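Local coordinates for protein phosphatidylinositol-specific phospholipase C (Listeria monocytogenes, PDB 2PLC) that belongs to the phosphatidylinositol-specific phospholipase C family and carries an X domain of the TIM-barrel clan, at residues K194-E197 and I198-A202; Q183-Y186 and N187-V191; L233-K236 and V237-V241. All blocks are in the same frame, centred on the assembly; numbering follows the deposited sequence.

Interaction 1: K194-E197 and I198-A202; sequences KFKE and IVQTA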
# COMPACT_ATOMS: atom_id res chain seq x y z
N LYS A 194 16.91 7.43 8.75
CA LYS A 194 15.79 6.83 8.03
C LYS A 194 16.20 5.52 7.35
O LYS A 194 15.44 4.55 7.34
CB LYS A 194 15.24 7.82 6.99
CG LYS A 194 14.04 7.32 6.21
CD LYS A 194 12.80 7.12 7.08
CE LYS A 194 11.60 6.70 6.22
NZ LYS A 194 10.34 6.52 7.00
N PHE A 195 17.42 5.49 6.81
CA PHE A 195 17.90 4.30 6.15
C PHE A 195 18.07 3.16 7.16
O PHE A 195 17.70 2.01 6.89
CB PHE A 195 19.22 4.57 5.42
CG PHE A 195 19.69 3.43 4.57
CD1 PHE A 195 18.86 2.90 3.59
CD2 PHE A 195 20.93 2.85 4.78
CE1 PHE A 195 19.27 1.81 2.82
CE2 PHE A 195 21.35 1.76 4.01
CZ PHE A 195 20.51 1.24 3.03
N LYS A 196 18.59 3.49 8.34
CA LYS A 196 18.78 2.50 9.40
C LYS A 196 17.45 1.86 9.78
O LYS A 196 17.35 0.63 9.85
CB LYS A 196 19.45 3.15 10.63
CG LYS A 196 20.97 3.03 10.63
CD LYS A 196 21.65 3.98 11.63
CE LYS A 196 21.15 3.79 13.06
NZ LYS A 196 21.52 2.48 13.67
N GLU A 197 16.42 2.69 9.96
CA GLU A 197 15.09 2.22 10.31
C GLU A 197 14.49 1.34 9.23
O GLU A 197 13.76 0.39 9.51
CB GLU A 197 14.16 3.40 10.59
CG GLU A 197 14.61 4.24 11.77
CD GLU A 197 13.78 5.49 11.93
OE1 GLU A 197 13.47 6.14 10.91
OE2 GLU A 197 13.45 5.83 13.08
N ILE A 198 14.79 1.67 7.97
CA ILE A 198 14.28 0.87 6.86
C ILE A 198 14.97 -0.49 6.88
O ILE A 198 14.30 -1.52 6.90
CB ILE A 198 14.52 1.59 5.49
CG1 ILE A 198 13.64 2.84 5.41
CG2 ILE A 198 14.18 0.65 4.33
CD1 ILE A 198 13.96 3.73 4.22
N VAL A 199 16.30 -0.49 6.95
CA VAL A 199 17.09 -1.72 6.99
C VAL A 199 16.73 -2.63 8.17
O VAL A 199 16.56 -3.84 8.01
CB VAL A 199 18.61 -1.40 7.03
CG1 VAL A 199 19.42 -2.64 7.30
CG2 VAL A 199 19.05 -0.81 5.70
N GLN A 200 16.59 -2.03 9.36
CA GLN A 200 16.24 -2.79 10.55
C GLN A 200 14.87 -3.46 10.43
O GLN A 200 14.71 -4.62 10.80
CB GLN A 200 16.27 -1.89 11.78
CG GLN A 200 17.67 -1.47 12.19
CD GLN A 200 17.67 -0.49 13.34
OE1 GLN A 200 16.64 -0.25 13.97
NE2 GLN A 200 18.84 0.09 13.62
N THR A 201 13.90 -2.74 9.87
CA THR A 201 12.54 -3.25 9.70
C THR A 201 12.48 -4.35 8.64
O THR A 201 11.70 -5.29 8.77
CB THR A 201 11.58 -2.11 9.33
OG1 THR A 201 11.67 -1.10 10.34
CG2 THR A 201 10.13 -2.61 9.27
N ALA A 202 13.32 -4.23 7.62
CA ALA A 202 13.37 -5.23 6.56
C ALA A 202 14.00 -6.49 7.13
O ALA A 202 13.61 -7.61 6.79
CB ALA A 202 14.21 -4.72 5.41

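Interaction 2: Q183-Y186 and N187-V191; sequences QDDY and NGPSV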
# COMPACT_ATOMS: atom_id res chain seq x y z
N GLN A 183 6.51 0.90 10.17
CA GLN A 183 7.63 1.82 10.28
C GLN A 183 7.19 3.02 9.46
O GLN A 183 7.10 2.95 8.23
CB GLN A 183 8.92 1.22 9.72
CG GLN A 183 10.16 2.12 9.85
CD GLN A 183 10.29 3.14 8.73
OE1 GLN A 183 10.67 2.80 7.61
NE2 GLN A 183 9.99 4.40 9.03
N ASP A 184 6.85 4.11 10.14
CA ASP A 184 6.39 5.31 9.47
C ASP A 184 6.99 6.56 10.10
O ASP A 184 6.28 7.47 10.51
CB ASP A 184 4.87 5.38 9.51
CG ASP A 184 4.30 6.44 8.58
OD1 ASP A 184 4.99 6.86 7.64
OD2 ASP A 184 3.14 6.84 8.80
N ASP A 185 8.32 6.59 10.18
CA ASP A 185 9.03 7.75 10.71
C ASP A 185 9.18 8.74 9.55
O ASP A 185 10.20 8.77 8.85
CB ASP A 185 10.39 7.32 11.25
CG ASP A 185 11.21 8.49 11.77
OD1 ASP A 185 10.62 9.47 12.28
OD2 ASP A 185 12.45 8.44 11.66
N TYR A 186 8.13 9.53 9.32
CA TYR A 186 8.12 10.50 8.22
C TYR A 186 8.56 11.91 8.61
O TYR A 186 9.03 12.66 7.75
CB TYR A 186 6.72 10.57 7.62
CG TYR A 186 5.69 11.15 8.56
CD1 TYR A 186 5.04 10.34 9.49
CD2 TYR A 186 5.42 12.52 8.57
CE1 TYR A 186 4.13 10.89 10.41
CE2 TYR A 186 4.52 13.07 9.48
CZ TYR A 186 3.88 12.25 10.40
OH TYR A 186 3.00 12.80 11.31
N ASN A 187 8.39 12.27 9.88
CA ASN A 187 8.71 13.61 10.36
C ASN A 187 10.18 14.05 10.36
O ASN A 187 10.86 14.00 11.38
CB ASN A 187 8.09 13.83 11.75
CG ASN A 187 7.83 15.30 12.06
OD1 ASN A 187 7.78 16.14 11.16
ND2 ASN A 187 7.64 15.60 13.33
N GLY A 188 10.63 14.51 9.20
CA GLY A 188 11.98 15.01 9.01
C GLY A 188 13.18 14.25 9.55
O GLY A 188 14.02 14.85 10.21
N PRO A 189 13.29 12.94 9.30
CA PRO A 189 14.46 12.22 9.82
C PRO A 189 15.65 12.46 8.89
O PRO A 189 15.47 12.87 7.75
CB PRO A 189 14.01 10.76 9.73
CG PRO A 189 13.19 10.76 8.49
CD PRO A 189 12.36 12.01 8.63
N SER A 190 16.87 12.26 9.39
CA SER A 190 18.04 12.42 8.54
C SER A 190 18.06 11.20 7.63
O SER A 190 17.51 10.15 7.97
CB SER A 190 19.32 12.47 9.38
OG SER A 190 19.48 11.26 10.09
N VAL A 191 18.66 11.33 6.45
CA VAL A 191 18.74 10.22 5.52
C VAL A 191 19.40 8.99 6.16
O VAL A 191 18.90 7.88 6.00
CB VAL A 191 19.49 10.64 4.23
CG1 VAL A 191 19.73 9.45 3.32
CG2 VAL A 191 18.68 11.71 3.51
O HOH W 1 8.22 10.95 12.69
O HOH W 2 12.08 11.99 12.72

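Interaction 3: L233-K236 and V237-V241; sequences LNNK and VEQFV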
# COMPACT_ATOMS: atom_id res chain seq x y z
N LEU A 233 17.17 7.87 -1.03
CA LEU A 233 16.83 6.56 -0.48
C LEU A 233 16.48 5.36 -1.35
O LEU A 233 16.93 4.25 -1.05
CB LEU A 233 15.74 6.74 0.57
CG LEU A 233 16.20 7.48 1.83
CD1 LEU A 233 15.01 8.01 2.60
CD2 LEU A 233 17.04 6.56 2.67
N ASN A 234 15.66 5.55 -2.38
CA ASN A 234 15.24 4.43 -3.23
C ASN A 234 16.39 3.58 -3.76
O ASN A 234 16.31 2.35 -3.75
CB ASN A 234 14.36 4.91 -4.38
CG ASN A 234 13.01 5.41 -3.92
OD1 ASN A 234 12.67 5.32 -2.74
ND2 ASN A 234 12.23 5.94 -4.85
N ASN A 235 17.47 4.23 -4.19
CA ASN A 235 18.63 3.53 -4.71
C ASN A 235 19.36 2.74 -3.62
O ASN A 235 19.80 1.61 -3.85
CB ASN A 235 19.59 4.51 -5.37
CG ASN A 235 19.71 4.28 -6.85
OD1 ASN A 235 20.72 3.77 -7.33
ND2 ASN A 235 18.66 4.63 -7.60
N LYS A 236 19.50 3.35 -2.45
CA LYS A 236 20.17 2.72 -1.33
C LYS A 236 19.40 1.47 -0.93
O LYS A 236 19.99 0.42 -0.70
CB LYS A 236 20.27 3.68 -0.15
CG LYS A 236 21.23 4.82 -0.40
CD LYS A 236 21.19 5.86 0.73
CE LYS A 236 21.73 5.30 2.03
NZ LYS A 236 23.13 4.81 1.86
N VAL A 237 18.07 1.59 -0.89
CA VAL A 237 17.21 0.47 -0.54
C VAL A 237 17.25 -0.61 -1.63
O VAL A 237 17.22 -1.80 -1.33
CB VAL A 237 15.75 0.94 -0.31
CG1 VAL A 237 14.83 -0.26 -0.10
CG2 VAL A 237 15.69 1.86 0.90
N GLU A 238 17.35 -0.18 -2.88
CA GLU A 238 17.41 -1.12 -4.00
C GLU A 238 18.66 -2.01 -3.92
O GLU A 238 18.58 -3.21 -4.17
CB GLU A 238 17.40 -0.35 -5.31
CG GLU A 238 17.29 -1.24 -6.53
CD GLU A 238 17.30 -0.46 -7.83
OE1 GLU A 238 17.11 0.78 -7.81
OE2 GLU A 238 17.51 -1.09 -8.89
N GLN A 239 19.80 -1.41 -3.58
CA GLN A 239 21.06 -2.15 -3.47
C GLN A 239 21.04 -3.10 -2.28
O GLN A 239 21.64 -4.17 -2.33
CB GLN A 239 22.22 -1.18 -3.31
CG GLN A 239 22.60 -0.47 -4.58
CD GLN A 239 23.60 0.63 -4.33
OE1 GLN A 239 24.47 0.51 -3.46
NE2 GLN A 239 23.48 1.73 -5.07
N PHE A 240 20.37 -2.68 -1.22
CA PHE A 240 20.25 -3.48 -0.01
C PHE A 240 19.44 -4.74 -0.31
O PHE A 240 19.80 -5.83 0.14
CB PHE A 240 19.57 -2.66 1.08
CG PHE A 240 19.29 -3.43 2.33
CD1 PHE A 240 20.34 -3.86 3.14
CD2 PHE A 240 17.99 -3.74 2.70
CE1 PHE A 240 20.08 -4.56 4.31
CE2 PHE A 240 17.72 -4.45 3.87
CZ PHE A 240 18.77 -4.86 4.68
N VAL A 241 18.36 -4.58 -1.07
CA VAL A 241 17.49 -5.69 -1.45
C VAL A 241 18.23 -6.64 -2.39
O VAL A 241 18.09 -7.86 -2.28
CB VAL A 241 16.20 -5.19 -2.12
CG1 VAL A 241 15.31 -6.36 -2.51
CG2 VAL A 241 15.45 -4.25 -1.18
O HOH W 3 21.52 0.96 -7.18

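Interaction 1: K194-E197 and I198-A202
Val199 N donates to Phe195 O at 2.9 Å with an N-H...O angle of 175°, one of four consecutive i to i+4 backbone bonds that carry the helix from 194-197 into 198-202. Gln200 N to Lys196 O, at 2.8 Å, is of the same kind. Glu197 O is gripped twice from the next turn: Thr201 N reaches it at 3.2 Å from above the carbonyl plane, while Thr201 OG1 donates at 2.7 Å and lies close to the line of the C=O bond. With OG1 anti to the carbonyl carbon (chi1 -55°), the hydroxyl is turned back along the helix to Glu197 O. Helix 191-207 is the crossover of a beta-alpha-beta unit between the parallel strands 180-183 and 212-216, and Thr201 packs toward these strands. On the flank facing helix 226-246, Val199 CG2 sits over one face of the Phe195 ring in a CH-pi contact, 3.8 Å from the centroid and 17° off the normal; Lys236 also engages this ring by a cation-pi contact. Ile198 CD1 approaches Lys194 CG at 4.1 Å, so the buried lysine's aliphatic part packs against isoleucine, while Lys194 NZ is hydrogen-bonded to the carbonyls of Asp185 and His216.

Interaction 2: Q183-Y186 and N187-V191
Two inverse gamma turns, centred on Asp185 and Asn187, shape the connection between strand 180-183 and helix 191-207, and side chains meet where the Asp185 carboxylate and the Pro189 ring run antiparallel alongside each other. Asp185 OD2 lies 3.4 Å from Pro189 CB, a van der Waals contact; with CG anti to the backbone N (chi1 177°), the carboxylate extends to the proline ring. The other carboxylate oxygen works through water. One water donates to Asp185 OD1 at 2.8 Å and accepts from Asn187 N at 3.1 Å; a second donates both to Asp185 OD1, at 2.9 Å, and to Asn187 O, at 2.7 Å. A single oxygen thus serves both backbone polar groups of Asn187, so the side chain at the centre of the first turn is bridged by water to the backbone at the centre of the second. The second turn itself is closed by a weak bond from Gly188 N to Tyr186 O, 2.8 Å long but bent to 120° at the hydrogen. Pro189 CD adds a contact to the same carbonyl, 3.5 Å from Tyr186 O. Gly188, with phi +46°, turns the chain from the second gamma turn toward Pro189. Further along, Ser190 occupies the N-cap position, its OG capping a backbone N in the first turn of the helix. Tight turns followed by a serine N-cap make this a compact strand-to-helix loop of a beta-alpha-beta crossover.

Interaction 3: L233-K236 and V237-V241
Helix 226-246 links the parallel strands 212-216 and 253-257 in a beta-alpha-beta unit, and residues 233-241 form two of its successive turns. Their backbone bonds run i to i+4: Val237 N donates to Leu233 O at 2.9 Å with an N-H...O angle of 165°, and Gln239 N donates to Asn235 O at 3.0 Å. Phe240 N closes on Lys236 O at a longer 3.2 Å. Among the side chains, the polar link is made through water. Asn235 OD1 and Gln239 NE2 stand 4.1 Å apart, with their amide planes turned 88° against each other, and a water donates to Asn235 OD1 at 2.9 Å while accepting from Gln239 NE2 at 3.0 Å. Gln239 carries CG anti to the carbonyl carbon (chi1 -74°), which folds its extended chain back toward the preceding turn and brings the amide beside Asn235. Glu238 lies alongside Asn235, pointing the same way, yet its OE1 remains 4.2 Å from Asn235 ND2; OE1 is hydrogen-bonded instead to Thr264 OG1. Val237 CG2 comes to 3.3 Å from Leu233 O, and the side chains of both Leu233 and Val237 also touch helix 191-207. The neighbouring Asn234 points its amide elsewhere, ND2 donating to Asp258 O. Exposed amides joined by water and buried aliphatic residues facing another helix together mark an amphipathic crossover helix of a beta-alpha-beta unit.

How the interactions relate
Along the chain the order is interaction 2, interaction 1, interaction 3, each closing before the next opens. Interaction 2 lies in the loop leading from strand 180-183 into helix 191-207, which bears interaction 1; strand 212-216 then leads on to helix 226-246 and interaction 3. The centres of interactions 1 and 2 are about 10 Å apart, those of 1 and 3 about 11 Å, and those of 2 and 3 about 16 Å. Interactions 1 and 3 meet directly, Val199 CG1 lying 3.5 Å from Phe240 CZ. Two consecutive beta-alpha-beta units sharing strand 212-216 thus pack their helices together, consistent with the TIM-barrel clan.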